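Local coordinates for protein putative dihydrodipicolinate synthase (PDB 2PCQ) that is of unconfirmed function but belongs to the dihydrodipicolinate synthetase family of TIM-barrel proteins, at residues Ala91-Pro96 / Phe122-Pro127; Leu149-Ser154 / Phe171-Gly176; Val238-Gln243 / Pro264-Phe269. All coordinates share one frame; numbering follows the deposited sequence.

Contacts 1 and 2 belong to one closed parallel sheet, while contact 3 lies on the other side of the chain's centre, about 25 Å from contact 1 and 26 Å from contact 2, centre to centre. The first two touch directly, because strands 121-125 and 148-153 are neighbours: the phenol of Tyr124 in contact 1 hydrogen-bonds Lys152 NZ in contact 2. Both are buried and held by backbone hydrogen bonds, contact 2 also carrying bridging waters where its strands run out. Contact 3 is also largely buried but lies farther out, with Leu265 and Trp266 partly exposed; it joins two helices beyond the barrel strands through leucine, aromatic and amide packing, without a hydrogen bond across it.

Contact 1: residues Ala91-Pro96 / Phe122-Pro127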
# COMPACT_ATOMS: atom_id res chain seq x y z
N ALA A 91 10.85 -25.57 -19.92
CA ALA A 91 9.84 -24.53 -19.99
C ALA A 91 10.38 -23.21 -19.46
O ALA A 91 11.45 -23.17 -18.85
CB ALA A 91 8.60 -24.94 -19.20
N LEU A 92 9.64 -22.14 -19.71
CA LEU A 92 10.01 -20.82 -19.24
C LEU A 92 9.21 -20.50 -17.99
O LEU A 92 8.18 -21.13 -17.72
CB LEU A 92 9.68 -19.76 -20.30
CG LEU A 92 10.32 -19.86 -21.68
CD1 LEU A 92 9.60 -18.91 -22.63
CD2 LEU A 92 11.80 -19.53 -21.60
N LEU A 93 9.70 -19.54 -17.22
CA LEU A 93 9.01 -19.07 -16.02
C LEU A 93 9.02 -17.57 -16.30
O LEU A 93 9.99 -16.88 -16.02
CB LEU A 93 9.81 -19.40 -14.76
CG LEU A 93 9.05 -20.29 -13.76
CD1 LEU A 93 9.94 -20.62 -12.56
CD2 LEU A 93 7.80 -19.58 -13.30
N ALA A 94 7.93 -17.08 -16.89
CA ALA A 94 7.84 -15.68 -17.27
C ALA A 94 7.01 -14.77 -16.38
O ALA A 94 5.89 -15.10 -16.00
CB ALA A 94 7.33 -15.58 -18.71
N THR A 95 7.58 -13.61 -16.07
CA THR A 95 6.93 -12.60 -15.24
C THR A 95 6.23 -11.61 -16.17
O THR A 95 6.55 -11.51 -17.36
CB THR A 95 7.96 -11.80 -14.42
OG1 THR A 95 8.96 -11.29 -15.31
CG2 THR A 95 8.63 -12.69 -13.38
N PRO A 96 5.25 -10.85 -15.65
CA PRO A 96 4.54 -9.87 -16.48
C PRO A 96 5.40 -8.63 -16.71
O PRO A 96 6.33 -8.37 -15.95
CB PRO A 96 3.31 -9.52 -15.64
CG PRO A 96 3.17 -10.67 -14.67
CD PRO A 96 4.60 -10.99 -14.34
N PHE A 122 5.53 -21.42 -17.42
CA PHE A 122 4.85 -21.32 -16.14
C PHE A 122 4.70 -19.82 -15.92
O PHE A 122 5.60 -19.06 -16.28
CB PHE A 122 5.71 -21.90 -15.01
CG PHE A 122 5.69 -23.40 -14.93
CD1 PHE A 122 4.75 -24.05 -14.14
CD2 PHE A 122 6.61 -24.17 -15.64
CE1 PHE A 122 4.73 -25.44 -14.04
CE2 PHE A 122 6.60 -25.55 -15.56
CZ PHE A 122 5.66 -26.19 -14.75
N LEU A 123 3.58 -19.40 -15.35
CA LEU A 123 3.39 -17.99 -15.06
C LEU A 123 4.28 -17.75 -13.83
O LEU A 123 4.43 -18.65 -13.00
CB LEU A 123 1.92 -17.71 -14.73
CG LEU A 123 0.91 -18.11 -15.82
CD1 LEU A 123 -0.49 -17.68 -15.41
CD2 LEU A 123 1.30 -17.47 -17.15
N TYR A 124 4.87 -16.57 -13.74
CA TYR A 124 5.76 -16.26 -12.63
C TYR A 124 5.24 -15.07 -11.83
O TYR A 124 5.35 -13.93 -12.27
CB TYR A 124 7.17 -15.96 -13.16
CG TYR A 124 8.29 -16.16 -12.16
CD1 TYR A 124 9.62 -16.22 -12.59
CD2 TYR A 124 8.04 -16.33 -10.80
CE1 TYR A 124 10.66 -16.46 -11.70
CE2 TYR A 124 9.08 -16.57 -9.89
CZ TYR A 124 10.39 -16.63 -10.36
OH TYR A 124 11.42 -16.91 -9.49
N HIS A 125 4.68 -15.35 -10.66
CA HIS A 125 4.14 -14.31 -9.80
C HIS A 125 5.07 -14.12 -8.60
O HIS A 125 5.04 -14.90 -7.65
CB HIS A 125 2.74 -14.68 -9.32
CG HIS A 125 2.08 -13.64 -8.48
ND1 HIS A 125 1.94 -12.33 -8.88
CD2 HIS A 125 1.51 -13.71 -7.25
CE1 HIS A 125 1.32 -11.64 -7.95
NE2 HIS A 125 1.04 -12.45 -6.95
N VAL A 126 5.89 -13.08 -8.65
CA VAL A 126 6.82 -12.78 -7.56
C VAL A 126 6.80 -11.26 -7.34
O VAL A 126 7.79 -10.56 -7.56
CB VAL A 126 8.26 -13.33 -7.92
CG1 VAL A 126 8.73 -12.78 -9.26
CG2 VAL A 126 9.25 -13.00 -6.80
N PRO A 127 5.64 -10.73 -6.88
CA PRO A 127 5.40 -9.31 -6.62
C PRO A 127 6.38 -8.59 -5.71
O PRO A 127 6.57 -7.38 -5.83
CB PRO A 127 3.97 -9.30 -6.06
CG PRO A 127 3.87 -10.63 -5.38
CD PRO A 127 4.52 -11.55 -6.39
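Tyr124 reaches across to Leu93, Ala94 and Thr95, and its side chain can be followed outward from the strand. CB lies against the carbonyl of Ala94, 3.2 Å from Ala94 O. CG stands anti to the backbone N (chi1 -157°), which carries the ring beside the 91-96 segment: CG of Tyr124 is 3.6 Å from Leu93 CD2, and Thr95 CG2 comes up alongside, the threonine pointing the same way as the tyrosine. CD1 of the ring sits 3.5 Å from Leu93 O. Leu93 CD2 covers one face in a CH-pi contact, 4.1 Å from the ring centroid, and Val126 CG1 lies over the rim of the opposite face, so the ring is sandwiched. At the tip, OH is hydrogen-bonded to Lys152 and to the backbone N of Ser40, which fixes the far end of the ring as well.

Two residues earlier on the strand, Phe122 CB lies 3.6 Å from the same methyl, Leu93 CD2, while the phenyl ring of Phe122 turns its edge to Leu92 O. The backbones are joined by three hydrogen bonds: Phe122 N to Leu92 O (2.7 Å), Ala94 N to Phe122 O (3.1 Å), and Tyr124 N to Ala94 O (2.9 Å). The last is the most bent, 133° at the hydrogen. Ala94 O also accepts from Tyr112 OH of helix 107-118.

Leu93, Phe122 and Tyr124 face the barrel interior, where Leu93 meets Lys152; Ala94 and Leu123 face outward and pack on helix 107-118. The two parallel strands and helix 107-118 between them make one beta-alpha-beta unit of the TIM barrel.

Contact 2: residues Leu149-Ser154 / Phe171-Gly176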
# COMPACT_ATOMS: atom_id res chain seq x y z
N LEU A 149 1.74 -24.38 -18.63
CA LEU A 149 1.78 -25.52 -17.71
C LEU A 149 1.28 -25.29 -16.29
O LEU A 149 0.71 -26.20 -15.68
CB LEU A 149 3.20 -26.09 -17.66
CG LEU A 149 3.83 -26.35 -19.03
CD1 LEU A 149 5.15 -27.08 -18.83
CD2 LEU A 149 2.89 -27.18 -19.90
N GLY A 150 1.50 -24.10 -15.77
CA GLY A 150 1.07 -23.81 -14.42
C GLY A 150 1.62 -22.48 -13.96
O GLY A 150 1.78 -21.56 -14.76
N ILE A 151 1.92 -22.38 -12.67
CA ILE A 151 2.42 -21.13 -12.14
C ILE A 151 3.33 -21.30 -10.94
O ILE A 151 3.15 -22.20 -10.13
CB ILE A 151 1.24 -20.22 -11.72
CG1 ILE A 151 1.74 -18.85 -11.27
CG2 ILE A 151 0.47 -20.89 -10.58
CD1 ILE A 151 0.62 -17.84 -11.03
N LYS A 152 4.34 -20.44 -10.85
CA LYS A 152 5.21 -20.43 -9.68
C LYS A 152 4.73 -19.17 -8.97
O LYS A 152 4.82 -18.07 -9.52
CB LYS A 152 6.69 -20.27 -10.04
CG LYS A 152 7.56 -20.14 -8.78
CD LYS A 152 9.03 -19.84 -9.08
CE LYS A 152 9.77 -19.55 -7.77
NZ LYS A 152 11.15 -19.04 -7.98
N ASP A 153 4.20 -19.35 -7.77
CA ASP A 153 3.69 -18.23 -6.99
C ASP A 153 4.57 -18.03 -5.76
O ASP A 153 4.57 -18.85 -4.84
CB ASP A 153 2.25 -18.52 -6.57
CG ASP A 153 1.53 -17.29 -6.06
OD1 ASP A 153 2.12 -16.54 -5.26
OD2 ASP A 153 0.35 -17.08 -6.44
N SER A 154 5.32 -16.93 -5.74
CA SER A 154 6.22 -16.63 -4.63
C SER A 154 5.64 -15.62 -3.65
O SER A 154 6.30 -15.27 -2.67
CB SER A 154 7.55 -16.08 -5.16
OG SER A 154 8.12 -16.96 -6.11
N PHE A 171 -3.39 -27.60 -14.15
CA PHE A 171 -2.61 -26.41 -13.81
C PHE A 171 -1.71 -26.72 -12.62
O PHE A 171 -2.16 -26.81 -11.48
CB PHE A 171 -3.55 -25.25 -13.49
CG PHE A 171 -2.91 -23.91 -13.62
CD1 PHE A 171 -2.69 -23.12 -12.49
CD2 PHE A 171 -2.53 -23.42 -14.87
CE1 PHE A 171 -2.11 -21.86 -12.61
CE2 PHE A 171 -1.95 -22.16 -14.99
CZ PHE A 171 -1.74 -21.38 -13.86
N ARG A 172 -0.43 -26.87 -12.92
CA ARG A 172 0.57 -27.22 -11.92
C ARG A 172 1.05 -26.03 -11.11
O ARG A 172 1.63 -25.09 -11.64
CB ARG A 172 1.73 -27.92 -12.62
CG ARG A 172 1.27 -29.16 -13.39
CD ARG A 172 2.34 -29.65 -14.34
NE ARG A 172 3.57 -29.98 -13.62
CZ ARG A 172 4.73 -30.22 -14.22
NH1 ARG A 172 4.81 -30.17 -15.54
NH2 ARG A 172 5.80 -30.52 -13.50
N VAL A 173 0.80 -26.10 -9.81
CA VAL A 173 1.16 -25.02 -8.91
C VAL A 173 2.43 -25.26 -8.11
O VAL A 173 2.56 -26.26 -7.41
CB VAL A 173 0.02 -24.74 -7.90
CG1 VAL A 173 0.42 -23.63 -6.95
CG2 VAL A 173 -1.26 -24.37 -8.66
N TYR A 174 3.36 -24.32 -8.22
CA TYR A 174 4.62 -24.37 -7.49
C TYR A 174 4.71 -23.13 -6.61
O TYR A 174 4.45 -22.02 -7.07
CB TYR A 174 5.80 -24.41 -8.46
CG TYR A 174 6.20 -25.82 -8.81
CD1 TYR A 174 7.07 -26.54 -8.00
CD2 TYR A 174 5.62 -26.48 -9.90
CE1 TYR A 174 7.35 -27.87 -8.25
CE2 TYR A 174 5.91 -27.82 -10.16
CZ TYR A 174 6.77 -28.51 -9.32
OH TYR A 174 7.03 -29.84 -9.53
N THR A 175 5.04 -23.31 -5.35
CA THR A 175 5.16 -22.16 -4.48
C THR A 175 6.64 -21.80 -4.38
O THR A 175 7.50 -22.67 -4.41
CB THR A 175 4.62 -22.43 -3.06
OG1 THR A 175 4.79 -21.26 -2.26
CG2 THR A 175 5.37 -23.59 -2.41
N GLY A 176 6.92 -20.50 -4.30
CA GLY A 176 8.29 -20.05 -4.19
C GLY A 176 8.53 -19.47 -2.81
O GLY A 176 9.56 -18.86 -2.55
O HOH W 1 3.20 -18.32 -2.47
O HOH W 2 8.76 -16.04 -1.88
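Phe171 lays its ring over Gly150 and against Ile151 because a trans first torsion (chi1 -159°) swings the ring back onto the neighbouring strand. Ile151 presents CG2 from between its own backbone N and carbonyl carbon, with CG1 taking the anti position (chi1 -175°), and it is CG2 that meets Phe171 CE1 at 3.4 Å, the two side chains crossing at a slant. The backbone of Gly150 passes under the ring, its CA 3.7 Å from the Phe171 ring centroid in a CH-pi contact over the face. A CB on this residue would run into Arg172 O.

Five backbone hydrogen bonds run along the pair in regular parallel fashion. Arg172 N bonds Leu149 O, nearly straight at 170°. Ile151 N then bonds Arg172 O, Tyr174 N bonds Ile151 O (2.9 Å), and Asp153 N bonds Tyr174 O (2.8 Å). The final link runs from Gly176 N to Asp153 O. At the same end Lys152, fully extended, lays its CE 3.9 Å from Gly176 CA, while its NZ points on to strand 121-125. Water takes over where the strands finish: one molecule donates to Asp153 O and makes a weak bond with Thr175 OG1, and a second donates to both Ser154 O (2.7 Å) and Gly176 O (3.0 Å).

The charged ends are held outside the pair, Arg172 by Glu190, and Asp153 by Ser155 OG and by Arg160 of helix 158-167. That helix, which connects the two strands, covers Ile151 and Val173 from outside the barrel, and strand 121-125 flanks 148-153 on its other edge; Phe171 also packs on Ala143, a residue of the potassium site.

Contact 3: residues Val238-Gln243 / Pro264-Phe269; sequences VPLLKQ and PLWERF
Leu240 and Gln243 of helix 216-247 make the contact with Leu265, Trp266 and Phe269. Ahead of them the helix is kinked at Val238 and Pro239, whose backbone N atoms lack bonds to the preceding turn; here both side chains pack against a second subunit, Val238 on Tyr100 and Pro239 on Ser103 of that chain. Leu240, one residue on, supplies the apolar part of the interface. Its side chain extends away from the backbone N (chi1 -178°), which drives the fork between two aromatic rings. CD1 comes in at the edge of the indole, 3.8 Å from Trp266 CE3, and touches the Phe269 ring as well. CD2 sits over a face of Phe269, 4.1 Å from that ring's centroid, and also reaches Leu265 CB at 4.3 Å. One leucine thus touches three residues of the second segment.

This is helix-to-helix packing outside the eight-stranded barrel: helix 266-278, the last of the chain, begins against the long helix 216-247, and Phe269 continues onto Leu229 and Leu232, further back along that helix.

Gln243 closes the segment, one turn beyond Pro239, to whose O its N is bonded. Extended beyond CG, it lays its amide almost flat on the indole of Trp266, the planes 17° apart. CG lies over the six-membered ring, 3.8 Å from its centroid; CD is 3.5 Å from Trp266 CD2, and NE2 stacks 3.5 Å from Trp266 CG. OE1 lies 3.4 Å from Trp266 CB and accepts a hydrogen bond from Ser263 N, which fixes which way round the amide is turned, while His247 meets the same indole edge-to-face.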
# COMPACT_ATOMS: atom_id res chain seq x y z
N VAL A 238 19.09 -12.00 -2.10
CA VAL A 238 20.25 -12.50 -2.84
C VAL A 238 21.59 -12.38 -2.10
O VAL A 238 22.39 -13.32 -2.13
CB VAL A 238 20.36 -11.82 -4.22
CG1 VAL A 238 21.65 -12.26 -4.92
CG2 VAL A 238 19.16 -12.21 -5.08
N PRO A 239 21.86 -11.24 -1.45
CA PRO A 239 23.14 -11.13 -0.75
C PRO A 239 23.32 -12.22 0.32
O PRO A 239 24.40 -12.78 0.46
CB PRO A 239 23.09 -9.73 -0.14
CG PRO A 239 22.27 -8.97 -1.13
CD PRO A 239 21.15 -9.95 -1.44
N LEU A 240 22.26 -12.51 1.06
CA LEU A 240 22.34 -13.54 2.10
C LEU A 240 22.49 -14.93 1.49
O LEU A 240 23.26 -15.75 1.99
CB LEU A 240 21.10 -13.50 3.01
CG LEU A 240 21.11 -14.50 4.18
CD1 LEU A 240 22.37 -14.31 5.00
CD2 LEU A 240 19.86 -14.31 5.04
N LEU A 241 21.76 -15.18 0.40
CA LEU A 241 21.83 -16.47 -0.28
C LEU A 241 23.25 -16.76 -0.77
O LEU A 241 23.78 -17.84 -0.54
CB LEU A 241 20.86 -16.50 -1.46
CG LEU A 241 20.94 -17.75 -2.35
CD1 LEU A 241 20.66 -18.99 -1.51
CD2 LEU A 241 19.94 -17.63 -3.50
N LYS A 242 23.85 -15.79 -1.46
CA LYS A 242 25.19 -15.98 -1.98
C LYS A 242 26.23 -16.10 -0.88
O LYS A 242 27.14 -16.93 -0.97
CB LYS A 242 25.55 -14.84 -2.93
CG LYS A 242 24.88 -14.96 -4.30
CD LYS A 242 25.42 -13.94 -5.29
CE LYS A 242 24.98 -14.28 -6.70
NZ LYS A 242 25.55 -13.34 -7.71
N GLN A 243 26.10 -15.30 0.17
CA GLN A 243 27.06 -15.36 1.27
C GLN A 243 26.99 -16.73 1.95
O GLN A 243 28.01 -17.28 2.36
CB GLN A 243 26.78 -14.25 2.29
CG GLN A 243 27.69 -14.31 3.51
CD GLN A 243 27.62 -13.05 4.36
OE1 GLN A 243 26.57 -12.41 4.45
NE2 GLN A 243 28.73 -12.70 5.00
N PRO A 264 23.52 -7.95 6.03
CA PRO A 264 23.44 -7.43 7.40
C PRO A 264 22.83 -8.48 8.34
O PRO A 264 22.88 -8.35 9.56
CB PRO A 264 22.52 -6.21 7.26
CG PRO A 264 22.72 -5.78 5.84
CD PRO A 264 22.75 -7.09 5.10
N LEU A 265 22.25 -9.53 7.76
CA LEU A 265 21.63 -10.58 8.55
C LEU A 265 22.53 -11.79 8.76
O LEU A 265 22.12 -12.78 9.37
CB LEU A 265 20.33 -11.05 7.88
CG LEU A 265 19.18 -10.05 7.88
CD1 LEU A 265 18.04 -10.57 7.03
CD2 LEU A 265 18.70 -9.82 9.31
N TRP A 266 23.77 -11.71 8.29
CA TRP A 266 24.68 -12.84 8.42
C TRP A 266 24.85 -13.35 9.85
O TRP A 266 24.80 -14.55 10.09
CB TRP A 266 26.06 -12.52 7.84
CG TRP A 266 26.96 -13.71 7.84
CD1 TRP A 266 28.15 -13.84 8.51
CD2 TRP A 266 26.74 -14.96 7.17
NE1 TRP A 266 28.68 -15.10 8.29
CE2 TRP A 266 27.83 -15.80 7.48
CE3 TRP A 266 25.72 -15.44 6.34
CZ2 TRP A 266 27.94 -17.10 6.98
CZ3 TRP A 266 25.82 -16.74 5.84
CH2 TRP A 266 26.92 -17.56 6.16
N GLU A 267 25.06 -12.43 10.79
CA GLU A 267 25.25 -12.81 12.18
C GLU A 267 24.08 -13.62 12.73
O GLU A 267 24.28 -14.54 13.53
CB GLU A 267 25.47 -11.55 13.03
CG GLU A 267 25.66 -11.83 14.51
CD GLU A 267 26.20 -10.63 15.26
OE1 GLU A 267 25.62 -9.53 15.13
OE2 GLU A 267 27.20 -10.78 15.99
N ARG A 268 22.87 -13.29 12.31
CA ARG A 268 21.69 -14.02 12.77
C ARG A 268 21.52 -15.32 12.00
O ARG A 268 21.06 -16.32 12.54
CB ARG A 268 20.43 -13.17 12.59
CG ARG A 268 20.33 -11.97 13.52
CD ARG A 268 19.17 -11.07 13.11
NE ARG A 268 17.89 -11.78 13.14
CZ ARG A 268 16.75 -11.26 12.69
NH1 ARG A 268 16.72 -10.04 12.19
NH2 ARG A 268 15.63 -11.97 12.76
N PHE A 269 21.89 -15.30 10.72
CA PHE A 269 21.75 -16.48 9.87
C PHE A 269 22.77 -17.57 10.13
O PHE A 269 22.43 -18.76 10.11
CB PHE A 269 21.83 -16.06 8.40
CG PHE A 269 21.30 -17.09 7.45
CD1 PHE A 269 19.94 -17.35 7.37
CD2 PHE A 269 22.16 -17.80 6.62
CE1 PHE A 269 19.44 -18.29 6.47
CE2 PHE A 269 21.68 -18.74 5.72
CZ PHE A 269 20.31 -18.99 5.64